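Polyketide synthase type I (Bacillus amyloliquefaciens, PDB 5KKU) forms the N-terminal dehydratase domain of a modular polyketide synthase in the difficidin assembly line, where it probably removes water from carrier-bound hydroxyacyl intermediates. Local coordinates at residues Gln13-Thr18 with Lys74-Thr79; Leu38-Tyr43 with Glu188-His193; Ile91-Ala96 with Asp107-Cys112. All coordinates share one frame; numbering follows the deposited sequence.

Interaction 1. Residues Gln13-Thr18 with Lys74-Thr79; sequences QKISHT and KHLYVT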
# COMPACT_ATOMS: atom_id res chain seq x y z
N GLN A 13 5.94 -6.53 16.06
CA GLN A 13 6.39 -5.30 15.43
C GLN A 13 5.81 -4.09 16.14
O GLN A 13 4.74 -4.13 16.61
CB GLN A 13 6.00 -5.27 14.00
CG GLN A 13 6.68 -6.30 13.12
CD GLN A 13 8.09 -5.95 12.85
OE1 GLN A 13 8.35 -5.09 12.07
NE2 GLN A 13 8.97 -6.57 13.54
N LYS A 14 6.55 -3.00 16.18
CA LYS A 14 6.10 -1.81 16.87
C LYS A 14 5.80 -0.64 15.97
O LYS A 14 6.61 -0.22 15.24
CB LYS A 14 7.13 -1.38 17.88
CG LYS A 14 7.61 -2.48 18.77
CD LYS A 14 8.33 -1.93 19.96
CE LYS A 14 8.56 -2.98 20.99
NZ LYS A 14 9.21 -4.17 20.40
N ILE A 15 4.60 -0.11 16.02
CA ILE A 15 4.26 1.10 15.32
C ILE A 15 4.00 2.22 16.32
O ILE A 15 2.96 2.33 16.87
CB ILE A 15 3.02 0.93 14.45
CG1 ILE A 15 3.20 -0.13 13.40
CG2 ILE A 15 2.64 2.23 13.80
CD1 ILE A 15 4.41 0.03 12.53
N SER A 16 4.98 3.06 16.56
CA SER A 16 4.79 4.15 17.49
C SER A 16 4.16 5.39 16.88
O SER A 16 4.16 5.55 15.71
CB SER A 16 6.09 4.50 18.14
OG SER A 16 6.99 4.99 17.20
N HIS A 17 3.64 6.26 17.71
CA HIS A 17 3.02 7.50 17.31
C HIS A 17 3.99 8.40 16.55
O HIS A 17 3.57 9.15 15.73
CB HIS A 17 2.42 8.22 18.54
CG HIS A 17 1.64 9.44 18.24
ND1 HIS A 17 0.47 9.42 17.54
CD2 HIS A 17 1.86 10.73 18.55
CE1 HIS A 17 0.00 10.63 17.42
NE2 HIS A 17 0.83 11.46 18.02
N THR A 18 5.28 8.30 16.84
CA THR A 18 6.32 9.07 16.20
C THR A 18 6.88 8.48 14.91
O THR A 18 7.71 9.05 14.27
CB THR A 18 7.49 9.42 17.11
OG1 THR A 18 8.02 8.25 17.68
CG2 THR A 18 7.04 10.33 18.20
N LYS A 74 1.25 1.49 19.22
CA LYS A 74 0.68 0.21 18.91
C LYS A 74 1.71 -0.89 18.84
O LYS A 74 2.76 -0.69 18.37
CB LYS A 74 -0.10 0.25 17.61
CG LYS A 74 -1.33 1.07 17.66
CD LYS A 74 -2.34 0.50 18.58
CE LYS A 74 -3.64 0.40 17.86
NZ LYS A 74 -4.35 1.69 17.78
N HIS A 75 1.35 -2.06 19.33
CA HIS A 75 2.09 -3.27 19.09
C HIS A 75 1.36 -4.14 18.14
O HIS A 75 0.24 -4.40 18.32
CB HIS A 75 2.33 -4.04 20.38
CG HIS A 75 3.44 -3.49 21.20
ND1 HIS A 75 3.90 -4.12 22.31
CD2 HIS A 75 4.16 -2.37 21.07
CE1 HIS A 75 4.87 -3.41 22.84
NE2 HIS A 75 5.05 -2.35 22.10
N LEU A 76 2.01 -4.61 17.12
CA LEU A 76 1.41 -5.48 16.16
C LEU A 76 1.90 -6.91 16.31
O LEU A 76 3.00 -7.16 16.63
CB LEU A 76 1.74 -4.96 14.76
CG LEU A 76 0.89 -3.85 14.20
CD1 LEU A 76 0.80 -2.66 15.12
CD2 LEU A 76 1.34 -3.46 12.82
N TYR A 77 1.04 -7.88 16.11
CA TYR A 77 1.40 -9.28 16.19
C TYR A 77 1.22 -9.97 14.83
O TYR A 77 0.14 -10.15 14.39
CB TYR A 77 0.61 -9.98 17.28
CG TYR A 77 0.70 -9.35 18.64
CD1 TYR A 77 1.84 -9.42 19.36
CD2 TYR A 77 -0.35 -8.67 19.18
CE1 TYR A 77 1.94 -8.85 20.58
CE2 TYR A 77 -0.27 -8.10 20.42
CZ TYR A 77 0.90 -8.20 21.11
OH TYR A 77 1.04 -7.66 22.32
N VAL A 78 2.32 -10.33 14.19
CA VAL A 78 2.28 -11.01 12.91
C VAL A 78 2.42 -12.51 13.09
O VAL A 78 3.43 -12.98 13.50
CB VAL A 78 3.33 -10.49 11.92
CG1 VAL A 78 3.13 -11.09 10.57
CG2 VAL A 78 3.27 -9.00 11.77
N THR A 79 1.42 -13.25 12.73
CA THR A 79 1.42 -14.67 12.99
C THR A 79 1.45 -15.50 11.73
O THR A 79 0.55 -15.47 10.95
CB THR A 79 0.18 -15.07 13.82
OG1 THR A 79 0.26 -14.47 15.08
CG2 THR A 79 0.09 -16.56 14.01
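Strand 9-15 lies antiparallel beside strand 73-83 in the N-terminal hotdog fold, and Gln13 and Ile15 carry the hydrogen-bonded pairs. Gln13 N donates to Leu76 O at 3.1 Å, and Leu76 N returns the bond to Gln13 O at 2.8 Å; both are almost straight (170°). The Ile15 and Lys74 pair is more bent, with Lys74 N reaching Ile15 O at 3.0 Å under an angle of 145°. On the face of Ile15 and Leu76, Ile15 CG1 meets both Leu76 methyls, 3.9 Å from Leu76 CD1 and from Leu76 CD2; two branched apolar side chains suit this buried face. Lys74 shares the face, but its bent chain leads away and its NZ bonds Val67 O. The other face holds Lys14 and His75. With CG beside its own backbone N (chi1 -49°), Lys14 runs alongside the imidazole, and its CE comes obliquely to 3.7 Å from His75 NE2. The methylenes of a lysine can pack against such a ring while the amine reaches onward. Since Lys14 NZ ends 4.8 Å from His75 NE2, its positive charge would probably disfavour protonation of the histidine.

Interaction 2. Residues Leu38-Tyr43 with Glu188-His193; sequences LIDMLY and EKFKAH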
# COMPACT_ATOMS: atom_id res chain seq x y z
N LEU A 38 1.75 -2.72 5.51
CA LEU A 38 1.90 -4.05 6.04
C LEU A 38 2.49 -5.04 5.06
O LEU A 38 3.06 -6.02 5.45
CB LEU A 38 0.60 -4.56 6.62
CG LEU A 38 -0.08 -3.65 7.63
CD1 LEU A 38 -1.46 -4.12 7.86
CD2 LEU A 38 0.64 -3.51 8.93
N ILE A 39 2.37 -4.75 3.79
CA ILE A 39 3.01 -5.56 2.77
C ILE A 39 4.53 -5.58 2.98
O ILE A 39 5.15 -6.62 2.91
CB ILE A 39 2.64 -5.10 1.34
CG1 ILE A 39 1.23 -5.50 0.98
CG2 ILE A 39 3.58 -5.66 0.30
CD1 ILE A 39 0.64 -4.84 -0.23
N ASP A 40 5.11 -4.43 3.29
CA ASP A 40 6.54 -4.33 3.61
C ASP A 40 6.87 -5.11 4.84
O ASP A 40 7.86 -5.76 4.92
CB ASP A 40 6.98 -2.89 3.79
CG ASP A 40 8.37 -2.75 4.36
OD1 ASP A 40 9.36 -2.90 3.70
OD2 ASP A 40 8.46 -2.52 5.53
N MET A 41 6.05 -5.03 5.86
CA MET A 41 6.30 -5.73 7.10
C MET A 41 6.42 -7.22 6.88
O MET A 41 7.29 -7.81 7.41
CB MET A 41 5.25 -5.35 8.15
CG MET A 41 5.11 -6.14 9.43
SD MET A 41 3.99 -5.41 10.62
CE MET A 41 4.66 -3.83 10.66
N LEU A 42 5.51 -7.78 6.11
CA LEU A 42 5.51 -9.19 5.82
C LEU A 42 6.76 -9.64 5.10
O LEU A 42 7.30 -10.63 5.41
CB LEU A 42 4.29 -9.59 5.04
CG LEU A 42 3.16 -10.11 5.89
CD1 LEU A 42 2.48 -8.99 6.61
CD2 LEU A 42 2.18 -10.86 5.04
N TYR A 43 7.20 -8.85 4.15
CA TYR A 43 8.40 -9.13 3.43
C TYR A 43 9.65 -9.04 4.31
O TYR A 43 10.52 -9.82 4.13
CB TYR A 43 8.54 -8.22 2.22
CG TYR A 43 7.93 -8.77 0.96
CD1 TYR A 43 8.59 -9.68 0.19
CD2 TYR A 43 6.66 -8.41 0.57
CE1 TYR A 43 8.03 -10.18 -0.94
CE2 TYR A 43 6.10 -8.91 -0.56
CZ TYR A 43 6.81 -9.77 -1.31
OH TYR A 43 6.26 -10.28 -2.40
N GLU A 188 16.59 1.91 1.53
CA GLU A 188 17.13 0.61 1.51
C GLU A 188 16.85 -0.07 2.83
O GLU A 188 17.23 -1.16 2.99
CB GLU A 188 18.60 0.64 1.12
CG GLU A 188 18.76 1.05 -0.33
CD GLU A 188 20.18 1.17 -0.82
OE1 GLU A 188 21.08 1.33 -0.04
OE2 GLU A 188 20.40 1.11 -2.01
N LYS A 189 16.14 0.56 3.76
CA LYS A 189 16.01 -0.15 5.00
C LYS A 189 14.76 -0.97 4.96
O LYS A 189 14.59 -1.90 5.68
CB LYS A 189 16.03 0.79 6.18
CG LYS A 189 17.40 1.37 6.44
CD LYS A 189 18.27 0.35 7.12
CE LYS A 189 19.71 0.78 7.21
NZ LYS A 189 19.87 2.23 7.28
N PHE A 190 13.88 -0.61 4.03
CA PHE A 190 12.66 -1.31 3.77
C PHE A 190 12.87 -2.40 2.73
O PHE A 190 13.83 -2.38 1.99
CB PHE A 190 11.58 -0.33 3.30
CG PHE A 190 11.07 0.57 4.38
CD1 PHE A 190 10.26 0.09 5.37
CD2 PHE A 190 11.39 1.91 4.39
CE1 PHE A 190 9.78 0.92 6.35
CE2 PHE A 190 10.91 2.73 5.37
CZ PHE A 190 10.12 2.24 6.36
N LYS A 191 12.02 -3.40 2.69
CA LYS A 191 11.95 -4.32 1.59
C LYS A 191 11.14 -3.71 0.46
O LYS A 191 11.45 -3.90 -0.70
CB LYS A 191 11.25 -5.59 2.00
CG LYS A 191 12.06 -6.55 2.83
CD LYS A 191 13.21 -7.13 2.06
CE LYS A 191 14.24 -7.71 2.98
NZ LYS A 191 14.91 -8.90 2.45
N ALA A 192 10.10 -2.96 0.79
CA ALA A 192 9.30 -2.24 -0.16
C ALA A 192 8.90 -1.04 0.66
O ALA A 192 8.36 -1.16 1.71
CB ALA A 192 8.22 -3.09 -0.74
N HIS A 193 9.23 0.15 0.20
CA HIS A 193 9.06 1.37 0.91
C HIS A 193 7.56 1.64 0.91
O HIS A 193 6.95 1.72 -0.13
CB HIS A 193 9.81 2.51 0.22
CG HIS A 193 10.15 3.69 1.09
ND1 HIS A 193 9.21 4.51 1.65
CD2 HIS A 193 11.34 4.21 1.43
CE1 HIS A 193 9.81 5.47 2.32
NE2 HIS A 193 11.10 5.30 2.21
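This is a polar contact between the two halves of the dehydratase: Asp40, on helix 37-49 of the N-terminal half, accepts hydrogen bonds from the backbone N-H groups of Lys191 and Ala192, in the loop before helix 194-200 of the C-terminal half. With CG anti to the backbone N (chi1 169°), the carboxylate reaches out from the helix toward the loop. Ala192 N meets the anti lone pair of Asp40 OD1 at 3.0 Å in a nearly straight bond (175°). Lys191 N adds a weak, bent bond to the same oxygen at 2.9 Å. Ala192 O also lies 2.8 Å from Asp40 OD1, an unfavourable approach of two acceptors that the two N-H donors probably offset. The other oxygen, OD2, forms a salt bridge with Arg44 and also lies 3.2 Å from Phe190 CD1, near the ring plane at its edge. Carboxylate and ring planes stand 72° apart, and the positively polarised rim of a phenylalanine suits a carboxylate oxygen. In the double-hotdog fold each central helix is wrapped by a curved sheet, so Asp40 links one such helix to the neighbouring hotdog. Beside it Tyr43 CB packs 3.8 Å from Lys191 CB; the lysine's CB and CG lie against Tyr43 while NZ goes on to a salt bridge with Glu52. Next in the loop, His193 N-caps helix 194-200, its ND1 holding Ala195 N, and Phe190 CD2 lies 3.7 Å above the His193 ring plane.

Interaction 3. Residues Ile91-Ala96 with Asp107-Cys112; sequences ITSEKA and DENMEC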
# COMPACT_ATOMS: atom_id res chain seq x y z
N ILE A 91 -2.24 -10.25 10.84
CA ILE A 91 -1.73 -9.19 11.66
C ILE A 91 -2.80 -8.61 12.57
O ILE A 91 -3.83 -8.18 12.16
CB ILE A 91 -1.13 -8.10 10.81
CG1 ILE A 91 -0.06 -8.64 9.91
CG2 ILE A 91 -0.61 -7.00 11.70
CD1 ILE A 91 0.54 -7.60 9.05
N THR A 92 -2.53 -8.60 13.85
CA THR A 92 -3.42 -7.94 14.76
C THR A 92 -2.62 -6.89 15.49
O THR A 92 -1.46 -6.84 15.35
CB THR A 92 -4.04 -8.92 15.77
OG1 THR A 92 -3.01 -9.57 16.48
CG2 THR A 92 -4.82 -9.89 15.08
N SER A 93 -3.27 -6.11 16.32
CA SER A 93 -2.60 -5.08 17.07
C SER A 93 -3.26 -4.67 18.36
O SER A 93 -4.40 -4.90 18.58
CB SER A 93 -2.38 -3.87 16.21
OG SER A 93 -3.54 -3.48 15.61
N GLU A 94 -2.52 -3.97 19.19
CA GLU A 94 -2.95 -3.63 20.50
C GLU A 94 -2.36 -2.35 20.95
O GLU A 94 -1.32 -2.03 20.52
CB GLU A 94 -2.47 -4.74 21.42
CG GLU A 94 -2.89 -4.69 22.84
CD GLU A 94 -1.94 -5.45 23.73
OE1 GLU A 94 -1.32 -6.39 23.29
OE2 GLU A 94 -1.86 -5.11 24.90
N LYS A 95 -3.03 -1.62 21.83
CA LYS A 95 -2.48 -0.40 22.36
C LYS A 95 -1.25 -0.69 23.25
O LYS A 95 -1.21 -1.69 23.94
CB LYS A 95 -3.52 0.37 23.14
CG LYS A 95 -4.44 1.28 22.37
CD LYS A 95 -5.39 1.98 23.34
CE LYS A 95 -6.72 2.44 22.78
NZ LYS A 95 -7.60 1.38 22.29
N ALA A 96 -0.26 0.17 23.23
CA ALA A 96 0.85 0.07 24.15
C ALA A 96 1.29 1.44 24.58
O ALA A 96 0.95 2.39 23.98
CB ALA A 96 1.98 -0.67 23.52
N ASP A 107 -7.24 -5.73 17.62
CA ASP A 107 -7.86 -5.49 16.36
C ASP A 107 -7.26 -6.34 15.28
O ASP A 107 -6.10 -6.55 15.25
CB ASP A 107 -7.75 -4.03 15.96
CG ASP A 107 -8.64 -3.16 16.75
OD1 ASP A 107 -9.81 -3.45 16.92
OD2 ASP A 107 -8.17 -2.14 17.19
N GLU A 108 -8.07 -6.84 14.39
CA GLU A 108 -7.51 -7.50 13.24
C GLU A 108 -7.23 -6.48 12.15
O GLU A 108 -8.05 -5.68 11.81
CB GLU A 108 -8.41 -8.59 12.77
CG GLU A 108 -8.80 -9.54 13.84
CD GLU A 108 -9.58 -10.71 13.36
OE1 GLU A 108 -10.25 -10.64 12.35
OE2 GLU A 108 -9.52 -11.73 14.02
N ASN A 109 -6.02 -6.50 11.65
CA ASN A 109 -5.59 -5.52 10.70
C ASN A 109 -5.46 -6.01 9.29
O ASN A 109 -5.75 -5.32 8.40
CB ASN A 109 -4.32 -4.84 11.19
CG ASN A 109 -4.49 -4.18 12.53
OD1 ASN A 109 -3.84 -4.51 13.48
ND2 ASN A 109 -5.38 -3.27 12.61
N MET A 110 -5.09 -7.26 9.14
CA MET A 110 -4.87 -7.82 7.85
C MET A 110 -4.65 -9.32 7.82
O MET A 110 -4.13 -9.88 8.74
CB MET A 110 -3.70 -7.13 7.21
CG MET A 110 -3.46 -7.53 5.80
SD MET A 110 -1.79 -7.25 5.33
CE MET A 110 -1.20 -8.92 5.21
N GLU A 111 -5.06 -9.95 6.73
CA GLU A 111 -4.80 -11.34 6.46
C GLU A 111 -4.40 -11.59 5.03
O GLU A 111 -4.77 -10.90 4.18
CB GLU A 111 -5.98 -12.20 6.83
CG GLU A 111 -7.13 -12.14 5.87
CD GLU A 111 -8.18 -13.17 6.15
OE1 GLU A 111 -8.93 -12.98 7.11
OE2 GLU A 111 -8.27 -14.14 5.40
N CYS A 112 -3.57 -12.57 4.79
CA CYS A 112 -3.25 -12.97 3.44
C CYS A 112 -2.71 -14.39 3.40
O CYS A 112 -2.53 -14.99 4.41
CB CYS A 112 -2.25 -12.02 2.81
SG CYS A 112 -0.63 -11.99 3.53
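Ser93 holds OG between its own backbone N and carbonyl carbon (chi1 51°), and Asn109 turns CG beside its backbone N (chi1 -58°); together these settings carry Ser93 OG to Asn109 OD1. The bond, donated by the serine, is modelled at 2.4 Å, a very short value whose exact length is doubtful. It lies beside a classic beta bulge between antiparallel strands 86-97 and 107-116 of the N-terminal hotdog sheet, where Asn109 and Met110 both face Ile91. Ile91 O takes Asn109 N at 2.8 Å (161°) and, more weakly, Met110 N at 3.4 Å, while Ile91 N donates to Met110 O at 2.8 Å. The extra residue turns the Asn109 side chain toward the partner strand, where a short amide can serve both sides: OD1 meets Ser93, and ND2 bonds Gln64 O. Beyond the bulge regular pairing resumes, with Ser93 N bonded to Asp107 O and Asp107 N to Ser93 O, each at 3.1 Å. On the more exposed face Thr92 CG2 touches Glu108 CG at 4.2 Å; a beta-branched threonine suits a strand, and the charged Glu108 suits this exposed place. The opposite face is apolar at Ile91 and Met110, both resting on Leu38 of helix 37-49, and there Ile91 CD1 approaches Met110 SD at 4.4 Å.

How the interactions relate
Interactions 1 and 3 belong to one sheet, with centres about 9 Å apart: strands 73-83 and 86-97 are neighbours, joined by Tyr77 N to Thr92 O at 2.8 Å and by Tyr77 OH to Glu94 OE1 at 2.9 Å. The helix of interaction 2 packs on that sheet. Met41 SD lies 3.8 Å from Val78 CG2 of interaction 1, and Leu42 CD1 lies 3.4 Å from Ile91 CD1 of interaction 3. The helix thus ties the sheet to the C-terminal half through Asp40, whose side chain is about 10 Å from that of Asp198, the predicted proton donor. The side chain of Ile15 is about 10 Å from that of His25, the predicted acceptor, whereas interaction 3 lies away from both.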